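Local coordinates for xylooligosaccharide oxidase (Myceliophthora thermophila, PDB 5L6G), which oxidises the C1 hydroxyl of xylooligosaccharides and related sugars to lactones, using a bicovalently bound FAD and reducing molecular oxygen to hydrogen peroxide, at residues 363-366 with 367-371; 50-53 with 54-57; 296-299 with 300-304. All coordinates share one frame; numbering follows the deposited sequence.

Interaction 1: 363-366 with 367-371; sequences YWIE and TANKV. With XYS (alpha-D-xylopyranose), chain K.
T367 lies over one face of the Y363 ring, one turn further along helix 354-368, near the C-terminal end of that helix. The contact is CH-pi. T367 CB stands 3.9 Å from the centroid of the Y363 ring, only 6° off the ring normal. T367 OG1 is beside the backbone N (chi1 -61°), which leaves CG2 anti to it and puts the methyl 3.6 Å from Y363 CZ. Y363 also meets the ring of W432, and its OH hydrogen-bonds F428 O on helix 426-437. With an alanine here, the T367 methyl is likely to lose the face it packs on, and F428 O its hydroxyl mate. The helix widens into a pi-type turn at 364-366. Y363 O accepts from both T367 N and A368 N, and W364 O accepts from N369 N. The N369 amide stands almost upright to the W364 indole, their planes 86° apart. N369 OD1 sits at the indole edge, 3.5 Å from W364 CD1, and one water joins it to W364 NE1. A type I beta turn runs from A368 to V371. It carries K370 to the bound xylose, where K370 NZ donates to XYS O3 at 2.8 Å and XYS O4 at 3.1 Å.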
ATOM      1  N   TYR A 363      16.684  10.430  17.734  1.00 13.88           N
ATOM      2  CA  TYR A 363      15.424   9.823  18.137  1.00 13.18           C
ATOM      3  C   TYR A 363      15.521   8.289  18.077  1.00 13.14           C
ATOM      4  O   TYR A 363      15.018   7.585  18.946  1.00 12.63           O
ATOM      5  CB  TYR A 363      14.298  10.309  17.245  1.00 12.56           C
ATOM      6  CG  TYR A 363      12.960  10.117  17.897  1.00 12.11           C
ATOM      7  CD1 TYR A 363      12.429  11.099  18.714  1.00 12.41           C
ATOM      8  CD2 TYR A 363      12.238   8.937  17.721  1.00 11.68           C
ATOM      9  CE1 TYR A 363      11.196  10.931  19.331  1.00 12.35           C
ATOM     10  CE2 TYR A 363      11.005   8.755  18.331  1.00 11.67           C
ATOM     11  CZ  TYR A 363      10.486   9.759  19.142  1.00 11.92           C
ATOM     12  OH  TYR A 363       9.246   9.605  19.734  1.00 12.04           O
ATOM     13  N   TRP A 364      16.160   7.799  17.016  1.00 13.14           N
ATOM     14  CA  TRP A 364      16.313   6.366  16.779  1.00 13.67           C
ATOM     15  C   TRP A 364      17.059   5.741  17.935  1.00 14.23           C
ATOM     16  O   TRP A 364      16.587   4.789  18.557  1.00 14.46           O
ATOM     17  CB  TRP A 364      17.090   6.156  15.478  1.00 13.77           C
ATOM     18  CG  TRP A 364      17.136   4.760  14.915  1.00 14.44           C
ATOM     19  CD1 TRP A 364      17.266   3.572  15.590  1.00 15.04           C
ATOM     20  CD2 TRP A 364      17.150   4.432  13.534  1.00 14.52           C
ATOM     21  NE1 TRP A 364      17.312   2.521  14.698  1.00 15.05           N
ATOM     22  CE2 TRP A 364      17.256   3.024  13.431  1.00 14.77           C
ATOM     23  CE3 TRP A 364      17.062   5.192  12.361  1.00 14.51           C
ATOM     24  CZ2 TRP A 364      17.267   2.364  12.199  1.00 14.70           C
ATOM     25  CZ3 TRP A 364      17.075   4.537  11.139  1.00 14.54           C
ATOM     26  CH2 TRP A 364      17.186   3.131  11.071  1.00 14.54           C
ATOM     27  N   ILE A 365      18.209   6.325  18.254  1.00 14.63           N
ATOM     28  CA  ILE A 365      19.126   5.735  19.208  1.00 15.24           C
ATOM     29  C   ILE A 365      18.649   5.931  20.637  1.00 15.97           C
ATOM     30  O   ILE A 365      18.685   5.008  21.421  1.00 16.49           O
ATOM     31  CB  ILE A 365      20.545   6.264  19.002  1.00 15.47           C
ATOM     32  CG1 ILE A 365      21.028   5.911  17.598  1.00 15.26           C
ATOM     33  CG2 ILE A 365      21.478   5.703  20.071  1.00 16.08           C
ATOM     34  CD1 ILE A 365      21.006   4.428  17.274  1.00 15.27           C
ATOM     35  N   GLU A 366      18.136   7.110  20.955  1.00 16.53           N
ATOM     36  CA  GLU A 366      17.820   7.460  22.331  1.00 17.54           C
ATOM     37  C   GLU A 366      16.395   7.195  22.726  1.00 16.69           C
ATOM     38  O   GLU A 366      16.107   7.070  23.905  1.00 16.68           O
ATOM     39  CB  GLU A 366      18.146   8.936  22.601  1.00 18.94           C
ATOM     40  CG  GLU A 366      19.588   9.302  22.334  1.00 20.52           C
ATOM     41  CD  GLU A 366      20.568   8.594  23.246  1.00 22.66           C
ATOM     42  OE1 GLU A 366      20.175   8.091  24.330  1.00 25.26           O
ATOM     43  OE2 GLU A 366      21.747   8.536  22.878  1.00 24.89           O
ATOM     44  N   THR A 367      15.491   7.120  21.750  1.00 15.60           N
ATOM     45  CA  THR A 367      14.090   6.878  22.047  1.00 15.15           C
ATOM     46  C   THR A 367      13.638   5.540  21.472  1.00 14.34           C
ATOM     47  O   THR A 367      13.290   4.622  22.226  1.00 14.18           O
ATOM     48  CB  THR A 367      13.216   8.057  21.566  1.00 15.16           C
ATOM     49  OG1 THR A 367      13.638   9.242  22.260  1.00 15.93           O
ATOM     50  CG2 THR A 367      11.744   7.807  21.871  1.00 15.21           C
ATOM     51  N   ALA A 368      13.666   5.416  20.142  1.00 13.73           N
ATOM     52  CA  ALA A 368      13.144   4.200  19.487  1.00 13.24           C
ATOM     53  C   ALA A 368      13.797   2.935  20.052  1.00 13.70           C
ATOM     54  O   ALA A 368      13.095   2.010  20.472  1.00 13.53           O
ATOM     55  CB  ALA A 368      13.306   4.262  17.976  1.00 12.81           C
ATOM     56  N   ASN A 369      15.117   2.921  20.147  1.00 13.90           N
ATOM     57  CA  ASN A 369      15.805   1.731  20.654  1.00 14.79           C
ATOM     58  C   ASN A 369      15.399   1.309  22.065  1.00 15.66           C
ATOM     59  O   ASN A 369      15.532   0.149  22.421  1.00 16.07           O
ATOM     60  CB  ASN A 369      17.310   1.912  20.573  1.00 15.09           C
ATOM     61  CG  ASN A 369      17.854   1.629  19.195  1.00 14.90           C
ATOM     62  OD1 ASN A 369      17.123   1.272  18.264  1.00 14.59           O
ATOM     63  ND2 ASN A 369      19.165   1.805  19.053  1.00 15.19           N
ATOM     64  N   LYS A 370      14.861   2.245  22.843  1.00 16.37           N
ATOM     65  CA  LYS A 370      14.445   1.976  24.218  1.00 17.39           C
ATOM     66  C   LYS A 370      12.988   1.603  24.367  1.00 17.08           C
ATOM     67  O   LYS A 370      12.576   1.178  25.453  1.00 17.74           O
ATOM     68  CB  LYS A 370      14.714   3.196  25.090  1.00 18.34           C
ATOM     69  CG  LYS A 370      16.101   3.784  24.929  1.00 19.12           C
ATOM     70  CD  LYS A 370      17.201   2.756  25.089  1.00 20.18           C
ATOM     71  CE  LYS A 370      18.577   3.401  24.977  1.00 20.74           C
ATOM     72  NZ  LYS A 370      19.642   2.415  25.296  1.00 21.37           N
ATOM     73  N   VAL A 371      12.204   1.740  23.300  1.00 15.95           N
ATOM     74  CA  VAL A 371      10.787   1.422  23.364  1.00 15.95           C
ATOM     75  C   VAL A 371      10.601  -0.081  23.533  1.00 16.23           C
ATOM     76  O   VAL A 371      11.158  -0.876  22.757  1.00 16.03           O
ATOM     77  CB  VAL A 371      10.039   1.872  22.096  1.00 15.04           C
ATOM     78  CG1 VAL A 371       8.611   1.363  22.129  1.00 14.80           C
ATOM     79  CG2 VAL A 371      10.089   3.382  21.952  1.00 14.71           C
TER
HETATM   80  C1  XYS K 512      18.466  -2.797  22.102  1.00 25.95           C
HETATM   81  C2  XYS K 512      18.504  -1.278  21.978  1.00 25.60           C
HETATM   82  C3  XYS K 512      19.136  -0.643  23.218  1.00 24.73           C
HETATM   83  C4  XYS K 512      18.309  -1.100  24.413  1.00 24.46           C
HETATM   84  C5  XYS K 512      18.418  -2.611  24.512  1.00 25.25           C
HETATM   85  O1  XYS K 512      19.801  -3.272  22.033  1.00 25.45           O
HETATM   86  O2  XYS K 512      19.228  -0.913  20.808  1.00 26.79           O
HETATM   87  O3  XYS K 512      19.173   0.791  23.110  1.00 22.92           O
HETATM   88  O4  XYS K 512      18.765  -0.495  25.620  1.00 24.32           O
HETATM   89  O5  XYS K 512      17.857  -3.216  23.339  1.00 25.55           O
HETATM   90  O   HOH W   1      18.311   0.169  16.018  1.00 24.04           O
HETATM   91  O   HOH W   2      20.557   2.586  21.660  1.00 24.89           O

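Interaction 2: 50-53 with 54-57; sequences ASPF and NDRL. With XYP (beta-D-xylopyranose), chain I; FAD (flavin-adenine dinucleotide), chain D.
P52 presses two ring carbons against a backbone carbonyl: P52 CB and P52 CG each lie 3.2 Å from N54 O. The same N54 O accepts from L57 N and closes a type I beta turn from N54 to L57. An Asx turn lies within it, since N54 OD1 accepts from R56 N at 3.0 Å. R56 N comes from above the carboxamide plane, 46° out of it. The other end of the amide, N54 ND2, donates to F342 O and Y96 O, so both polar ends of this buried side chain are held. The loop links helix 45-50 to strand 63-65 and runs past the flavin. A water ties D55 to the proline: it donates to both P52 O and D55 OD1. D55 OD2 hydrogen-bonds S339 OG. The F53 ring lies against the flavin. Its CG is anti to the backbone N (chi1 170°), which brings one ring face over the FAD methyl C8M. That carbon is 3.3 Å above the F53 ring plane, over its centre. It is the 8alpha position, through which H94 is joined to the flavin, and the F53 ring also stacks on that of H94. R56 extends from the turn to a bound xylose, with L57 CG over one face of its guanidinium. XYP O1 lies in the guanidinium plane at its edge. It takes a hydrogen bond from R56 NH1 at 2.8 Å and one from R56 NH2 at 3.2 Å.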
ATOM      1  N   ALA A  50     -15.911  -9.584   9.403  1.00 20.40           N
ATOM      2  CA  ALA A  50     -15.791  -8.300  10.087  1.00 19.55           C
ATOM      3  C   ALA A  50     -14.407  -8.015  10.714  1.00 19.40           C
ATOM      4  O   ALA A  50     -14.146  -6.891  11.140  1.00 19.51           O
ATOM      5  CB  ALA A  50     -16.868  -8.190  11.162  1.00 19.67           C
ATOM      6  N   SER A  51     -13.532  -9.014  10.795  0.50 19.59           N
ATOM      7  CA  SER A  51     -12.318  -8.885  11.614  0.50 19.39           C
ATOM      8  C   SER A  51     -11.219  -8.096  10.904  0.50 18.13           C
ATOM      9  O   SER A  51     -10.880  -8.410   9.765  0.50 18.23           O
ATOM     10  CB  SER A  51     -11.787 -10.258  12.026  0.50 20.41           C
ATOM     11  OG  SER A  51     -11.701 -11.123  10.904  0.50 21.34           O
ATOM     12  N   PRO A  52     -10.638  -7.089  11.592  1.00 16.85           N
ATOM     13  CA  PRO A  52      -9.651  -6.192  11.022  1.00 15.47           C
ATOM     14  C   PRO A  52      -8.334  -6.923  10.828  1.00 14.72           C
ATOM     15  O   PRO A  52      -8.141  -7.990  11.391  1.00 15.20           O
ATOM     16  CB  PRO A  52      -9.484  -5.137  12.117  1.00 15.50           C
ATOM     17  CG  PRO A  52      -9.693  -5.893  13.372  1.00 16.18           C
ATOM     18  CD  PRO A  52     -10.789  -6.865  13.049  1.00 16.89           C
ATOM     19  N   PHE A  53      -7.435  -6.364  10.034  1.00 13.83           N
ATOM     20  CA  PHE A  53      -6.059  -6.808  10.077  1.00 13.39           C
ATOM     21  C   PHE A  53      -5.432  -6.264  11.364  1.00 12.81           C
ATOM     22  O   PHE A  53      -4.687  -6.960  12.060  1.00 12.96           O
ATOM     23  CB  PHE A  53      -5.249  -6.315   8.889  1.00 13.19           C
ATOM     24  CG  PHE A  53      -3.797  -6.576   9.061  1.00 13.14           C
ATOM     25  CD1 PHE A  53      -3.317  -7.877   9.011  1.00 13.59           C
ATOM     26  CD2 PHE A  53      -2.924  -5.546   9.354  1.00 13.08           C
ATOM     27  CE1 PHE A  53      -1.969  -8.136   9.221  1.00 13.58           C
ATOM     28  CE2 PHE A  53      -1.572  -5.795   9.559  1.00 13.04           C
ATOM     29  CZ  PHE A  53      -1.098  -7.093   9.490  1.00 13.19           C
ATOM     30  N   ASN A  54      -5.732  -5.012  11.662  1.00 12.07           N
ATOM     31  CA  ASN A  54      -5.233  -4.390  12.870  1.00 12.22           C
ATOM     32  C   ASN A  54      -6.215  -4.622  14.001  1.00 12.83           C
ATOM     33  O   ASN A  54      -7.242  -3.956  14.072  1.00 12.60           O
ATOM     34  CB  ASN A  54      -5.010  -2.889  12.669  1.00 11.57           C
ATOM     35  CG  ASN A  54      -4.200  -2.257  13.805  1.00 11.54           C
ATOM     36  OD1 ASN A  54      -4.009  -2.845  14.887  1.00 11.54           O
ATOM     37  ND2 ASN A  54      -3.734  -1.053  13.566  1.00 11.05           N
ATOM     38  N   ASP A  55      -5.884  -5.556  14.886  1.00 13.33           N
ATOM     39  CA  ASP A  55      -6.738  -5.875  16.031  1.00 14.36           C
ATOM     40  C   ASP A  55      -6.939  -4.733  17.005  1.00 14.10           C
ATOM     41  O   ASP A  55      -7.792  -4.818  17.880  1.00 14.21           O
ATOM     42  CB  ASP A  55      -6.184  -7.069  16.805  1.00 15.63           C
ATOM     43  CG  ASP A  55      -6.415  -8.367  16.096  1.00 16.48           C
ATOM     44  OD1 ASP A  55      -7.533  -8.558  15.576  1.00 17.21           O
ATOM     45  OD2 ASP A  55      -5.473  -9.179  16.058  1.00 17.38           O
ATOM     46  N   ARG A  56      -6.139  -3.682  16.876  1.00 13.86           N
ATOM     47  CA  ARG A  56      -6.351  -2.480  17.680  1.00 14.10           C
ATOM     48  C   ARG A  56      -7.635  -1.758  17.269  1.00 13.91           C
ATOM     49  O   ARG A  56      -8.174  -0.993  18.059  1.00 14.03           O
ATOM     50  CB  ARG A  56      -5.185  -1.527  17.518  1.00 13.64           C
ATOM     51  CG  ARG A  56      -5.144  -0.397  18.525  1.00 13.89           C
ATOM     52  CD  ARG A  56      -3.868   0.426  18.351  1.00 13.39           C
ATOM     53  NE  ARG A  56      -3.798   1.167  17.105  1.00 12.86           N
ATOM     54  CZ  ARG A  56      -4.483   2.283  16.847  1.00 12.96           C
ATOM     55  NH1 ARG A  56      -5.339   2.783  17.739  1.00 13.30           N
ATOM     56  NH2 ARG A  56      -4.330   2.901  15.682  1.00 12.59           N
ATOM     57  N   LEU A  57      -8.103  -2.005  16.041  1.00 13.59           N
ATOM     58  CA  LEU A  57      -9.154  -1.228  15.420  1.00 13.58           C
ATOM     59  C   LEU A  57     -10.288  -2.068  14.809  1.00 13.84           C
ATOM     60  O   LEU A  57     -10.549  -2.009  13.593  1.00 13.26           O
ATOM     61  CB  LEU A  57      -8.541  -0.312  14.363  1.00 13.05           C
ATOM     62  CG  LEU A  57      -7.598   0.766  14.888  1.00 13.09           C
ATOM     63  CD1 LEU A  57      -6.956   1.476  13.701  1.00 12.64           C
ATOM     64  CD2 LEU A  57      -8.299   1.749  15.841  1.00 13.44           C
TER
HETATM   65  O1  XYP I 510      -6.638   4.946  16.476  1.00 19.29           O
HETATM   66  C1  XYP I 510      -6.058   6.226  16.566  1.00 19.46           C
HETATM   67  C2  XYP I 510      -6.215   6.736  17.999  1.00 19.79           C
HETATM   68  C3  XYP I 510      -5.532   8.077  18.109  1.00 19.07           C
HETATM   69  C4  XYP I 510      -4.077   7.907  17.722  1.00 18.50           C
HETATM   70  C5  XYP I 510      -3.966   7.316  16.334  1.00 18.83           C
HETATM   71  O2  XYP I 510      -7.601   6.846  18.376  1.00 20.76           O
HETATM   72  O3  XYP I 510      -5.585   8.565  19.448  1.00 18.30           O
HETATM   73  O4  XYP I 510      -3.456   9.186  17.792  1.00 18.43           O
HETATM   74  O5  XYP I 510      -4.683   6.083  16.253  1.00 20.41           O
HETATM   75  PA  FAD D 501      -8.707  -3.005   2.536  1.00  9.98           P
HETATM   76  O1A FAD D 501      -9.677  -4.058   2.051  1.00  9.87           O
HETATM   77  O2A FAD D 501      -8.678  -2.749   4.010  1.00  8.78           O
HETATM   78  O5B FAD D 501      -8.867  -1.691   1.689  1.00 10.20           O
HETATM   79  C5B FAD D 501      -8.065  -0.521   1.879  1.00  9.94           C
HETATM   80  C4B FAD D 501      -8.781   0.686   1.316  1.00  9.91           C
HETATM   81  O4B FAD D 501      -9.013   0.490  -0.081  1.00  9.88           O
HETATM   82  C3B FAD D 501     -10.145   0.909   1.949  1.00  9.73           C
HETATM   83  O3B FAD D 501     -10.437   2.291   1.950  1.00 10.14           O
HETATM   84  C2B FAD D 501     -11.085   0.208   1.003  1.00 10.08           C
HETATM   85  O2B FAD D 501     -12.430   0.660   1.093  1.00  9.78           O
HETATM   86  C1B FAD D 501     -10.424   0.490  -0.328  1.00  9.71           C
HETATM   87  N9A FAD D 501     -10.772  -0.545  -1.304  1.00  9.44           N
HETATM   88  C8A FAD D 501     -10.604  -1.861  -1.212  1.00  9.69           C
HETATM   89  N7A FAD D 501     -11.074  -2.485  -2.318  1.00  9.57           N
HETATM   90  C5A FAD D 501     -11.528  -1.515  -3.112  1.00  9.58           C
HETATM   91  C6A FAD D 501     -12.182  -1.481  -4.418  1.00  9.84           C
HETATM   92  N6A FAD D 501     -12.366  -2.660  -5.041  1.00 10.53           N
HETATM   93  N1A FAD D 501     -12.555  -0.277  -4.898  1.00  9.97           N
HETATM   94  C2A FAD D 501     -12.340   0.875  -4.257  1.00  9.65           C
HETATM   95  N3A FAD D 501     -11.734   0.915  -3.033  1.00 10.02           N
HETATM   96  C4A FAD D 501     -11.329  -0.246  -2.449  1.00  9.59           C
HETATM   97  N1  FAD D 501       1.819  -1.744   1.059  1.00 12.22           N
HETATM   98  C2  FAD D 501       2.827  -1.496   0.165  1.00 12.68           C
HETATM   99  O2  FAD D 501       2.767  -0.458  -0.552  1.00 12.95           O
HETATM  100  N3  FAD D 501       3.857  -2.366   0.020  1.00 12.61           N
HETATM  101  C4  FAD D 501       3.948  -3.516   0.730  1.00 13.12           C
HETATM  102  O4  FAD D 501       4.902  -4.335   0.607  1.00 13.36           O
HETATM  103  C4X FAD D 501       2.902  -3.848   1.720  1.00 13.12           C
HETATM  104  N5  FAD D 501       2.914  -4.980   2.483  1.00 13.90           N
HETATM  105  C5X FAD D 501       1.910  -5.293   3.385  1.00 14.20           C
HETATM  106  C6  FAD D 501       1.917  -6.472   4.142  1.00 14.73           C
HETATM  107  C7  FAD D 501       0.881  -6.727   5.055  1.00 14.05           C
HETATM  108  C7M FAD D 501       0.938  -7.998   5.865  1.00 14.98           C
HETATM  109  C8  FAD D 501      -0.275  -5.775   5.202  1.00 12.58           C
HETATM  110  C8M FAD D 501      -1.449  -6.063   6.130  1.00 12.15           C
HETATM  111  C9  FAD D 501      -0.265  -4.619   4.429  1.00 12.50           C
HETATM  112  C9A FAD D 501       0.786  -4.328   3.540  1.00 12.43           C
HETATM  113  N10 FAD D 501       0.816  -3.140   2.762  1.00 12.32           N
HETATM  114  C10 FAD D 501       1.829  -2.852   1.845  1.00 12.53           C
HETATM  115  C1' FAD D 501      -0.236  -2.133   2.852  1.00 11.38           C
HETATM  116  C2' FAD D 501      -1.320  -2.346   1.844  1.00 10.51           C
HETATM  117  O2' FAD D 501      -0.830  -1.870   0.587  1.00 10.41           O
HETATM  118  C3' FAD D 501      -2.481  -1.470   2.281  1.00 10.29           C
HETATM  119  O3' FAD D 501      -2.907  -1.803   3.607  1.00  9.90           O
HETATM  120  C4' FAD D 501      -3.636  -1.673   1.297  1.00 10.07           C
HETATM  121  O4' FAD D 501      -4.393  -0.456   1.216  1.00 10.84           O
HETATM  122  C5' FAD D 501      -4.478  -2.841   1.741  1.00 10.24           C
HETATM  123  O5' FAD D 501      -5.316  -3.265   0.662  1.00 10.12           O
HETATM  124  P   FAD D 501      -6.507  -4.238   1.013  1.00  9.81           P
HETATM  125  O1P FAD D 501      -7.405  -4.430  -0.169  1.00  9.44           O
HETATM  126  O2P FAD D 501      -5.978  -5.470   1.673  1.00  9.63           O
HETATM  127  O3P FAD D 501      -7.196  -3.454   2.228  1.00  9.76           O
HETATM  128  O   HOH W   3      -8.689  -9.722  13.577  1.00 21.54           O

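Interaction 3: 296-299 with 300-304; sequences AIQP and LLALL
I297 meets L300 and L301 with two different branches. From CB the side chain forks. The short branch, CG2, lies between the backbone N and the carbonyl carbon, the crowded position. It touches L301 CD1 at 4.0 Å. The long branch starts at CG1, which is anti to the backbone N (chi1 -163°). It carries the tip, CD1, forward along the helix to L300. There I297 CD1 packs 4.0 Å from L300 CD2 and is 4.2 Å from L300 CB. Both leucines cross the isoleucine obliquely, the closest contacts being methyl to methyl. Beyond this pair, I297 rests on M269 and I239, in two strands of the large eight-stranded antiparallel sheet. L300 reaches M271 of that sheet and also L256 and W259 of helix 246-261. The segments form one continuous helix, 290-304, kinked by a proline. P299 has no N-H to give to the turn before. A water stands in the opened turn: it donates to A296 O and accepts from L300 N at 3.0 Å. The regular bonds resume at once. L301 N bonds I297 O, A302 N bonds Q298 O, and L303 N bonds P299 O. On the outer side Q298 folds at chi2 (57°) and crosses L301 at about a right angle. Its OE1 comes to 3.8 Å from L301 CD1, the methyl that also meets I297 CG2.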
ATOM      1  N   ALA A 296      27.050  -5.071  -9.423  1.00 26.80           N
ATOM      2  CA  ALA A 296      26.183  -3.901  -9.307  1.00 25.80           C
ATOM      3  C   ALA A 296      26.264  -3.213  -7.941  1.00 24.89           C
ATOM      4  O   ALA A 296      26.150  -1.994  -7.847  1.00 24.63           O
ATOM      5  CB  ALA A 296      24.744  -4.305  -9.604  1.00 25.24           C
ATOM      6  N   ILE A 297      26.461  -3.996  -6.888  1.00 24.45           N
ATOM      7  CA  ILE A 297      26.390  -3.485  -5.520  1.00 23.91           C
ATOM      8  C   ILE A 297      27.757  -3.028  -4.997  1.00 24.07           C
ATOM      9  O   ILE A 297      27.838  -2.366  -3.971  1.00 22.84           O
ATOM     10  CB  ILE A 297      25.770  -4.550  -4.575  1.00 23.74           C
ATOM     11  CG1 ILE A 297      25.293  -3.929  -3.250  1.00 23.28           C
ATOM     12  CG2 ILE A 297      26.746  -5.688  -4.300  1.00 24.53           C
ATOM     13  CD1 ILE A 297      24.133  -2.994  -3.388  1.00 22.58           C
ATOM     14  N   GLN A 298      28.835  -3.364  -5.702  1.00 25.00           N
ATOM     15  CA  GLN A 298      30.161  -3.053  -5.196  1.00 26.05           C
ATOM     16  C   GLN A 298      30.403  -1.571  -4.853  1.00 24.80           C
ATOM     17  O   GLN A 298      30.943  -1.280  -3.795  1.00 23.63           O
ATOM     18  CB  GLN A 298      31.257  -3.596  -6.127  1.00 28.37           C
ATOM     19  CG  GLN A 298      32.658  -3.437  -5.558  1.00 30.50           C
ATOM     20  CD  GLN A 298      32.823  -4.101  -4.197  1.00 31.96           C
ATOM     21  OE1 GLN A 298      32.276  -5.182  -3.944  1.00 32.86           O
ATOM     22  NE2 GLN A 298      33.575  -3.451  -3.308  1.00 32.93           N
ATOM     23  N   PRO A 299      30.021  -0.633  -5.746  1.00 24.12           N
ATOM     24  CA  PRO A 299      30.221   0.782  -5.417  1.00 23.88           C
ATOM     25  C   PRO A 299      29.569   1.221  -4.102  1.00 22.88           C
ATOM     26  O   PRO A 299      30.185   1.979  -3.334  1.00 22.94           O
ATOM     27  CB  PRO A 299      29.594   1.508  -6.612  1.00 23.86           C
ATOM     28  CG  PRO A 299      29.822   0.570  -7.741  1.00 24.62           C
ATOM     29  CD  PRO A 299      29.628  -0.804  -7.154  1.00 24.58           C
ATOM     30  N   LEU A 300      28.353   0.746  -3.831  1.00 21.92           N
ATOM     31  CA  LEU A 300      27.710   1.034  -2.556  1.00 21.33           C
ATOM     32  C   LEU A 300      28.468   0.436  -1.370  1.00 21.82           C
ATOM     33  O   LEU A 300      28.619   1.088  -0.332  1.00 21.95           O
ATOM     34  CB  LEU A 300      26.275   0.501  -2.531  1.00 20.82           C
ATOM     35  CG  LEU A 300      25.499   0.890  -1.263  1.00 20.17           C
ATOM     36  CD1 LEU A 300      25.542   2.398  -1.054  1.00 20.00           C
ATOM     37  CD2 LEU A 300      24.067   0.367  -1.283  1.00 19.84           C
ATOM     38  N   LEU A 301      28.906  -0.814  -1.508  1.00 22.27           N
ATOM     39  CA  LEU A 301      29.642  -1.485  -0.430  1.00 22.91           C
ATOM     40  C   LEU A 301      30.923  -0.718  -0.064  1.00 23.52           C
ATOM     41  O   LEU A 301      31.233  -0.542   1.114  1.00 23.05           O
ATOM     42  CB  LEU A 301      29.987  -2.925  -0.812  1.00 23.59           C
ATOM     43  CG  LEU A 301      28.863  -3.946  -1.037  1.00 23.61           C
ATOM     44  CD1 LEU A 301      29.491  -5.281  -1.414  1.00 24.32           C
ATOM     45  CD2 LEU A 301      27.952  -4.100   0.175  1.00 23.12           C
ATOM     46  N   ALA A 302      31.633  -0.236  -1.082  1.00 24.19           N
ATOM     47  CA  ALA A 302      32.845   0.561  -0.885  1.00 25.22           C
ATOM     48  C   ALA A 302      32.518   1.892  -0.210  1.00 25.18           C
ATOM     49  O   ALA A 302      33.236   2.339   0.675  1.00 25.10           O
ATOM     50  CB  ALA A 302      33.543   0.796  -2.216  1.00 25.95           C
ATOM     51  N   LEU A 303      31.420   2.506  -0.624  1.00 24.94           N
ATOM     52  CA  LEU A 303      30.974   3.770  -0.058  1.00 25.12           C
ATOM     53  C   LEU A 303      30.606   3.646   1.425  1.00 24.74           C
ATOM     54  O   LEU A 303      31.008   4.477   2.233  1.00 25.10           O
ATOM     55  CB  LEU A 303      29.780   4.288  -0.858  1.00 25.36           C
ATOM     56  CG  LEU A 303      29.241   5.654  -0.476  1.00 25.73           C
ATOM     57  CD1 LEU A 303      30.248   6.726  -0.870  1.00 26.62           C
ATOM     58  CD2 LEU A 303      27.894   5.873  -1.158  1.00 26.04           C
ATOM     59  N   LEU A 304      29.834   2.615   1.771  1.00 24.32           N
ATOM     60  CA  LEU A 304      29.428   2.366   3.153  1.00 23.93           C
ATOM     61  C   LEU A 304      30.440   1.558   3.968  1.00 24.96           C
ATOM     62  O   LEU A 304      30.261   1.372   5.169  1.00 24.99           O
ATOM     63  CB  LEU A 304      28.116   1.599   3.171  1.00 23.36           C
ATOM     64  CG  LEU A 304      26.924   2.288   2.508  1.00 22.57           C
ATOM     65  CD1 LEU A 304      25.734   1.367   2.586  1.00 22.52           C
ATOM     66  CD2 LEU A 304      26.626   3.615   3.172  1.00 22.45           C
TER
HETATM   67  O   HOH W   4      26.399  -0.082  -5.982  1.00 26.00           O

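All three contacts are local and partly buried, and none touches another. Interactions 1 and 3 lie on different helices, 354-368 and 290-304, both packed on the eight-stranded sheet, through strand 374-381 for one and strands 234-240 and 269-275 for the other. Interaction 2 is a loop on the FAD-binding side, its centre about 42 Å from that of interaction 3, across the centre of the chain. Interaction 3 is aliphatic packing with exposed residues on its outer side, and no bound sugar or cofactor meets it. Interaction 1 mixes aromatic and polar contacts and ends at a sugar. Interaction 2 lies nearest the chain centre and reaches both flavin and sugar.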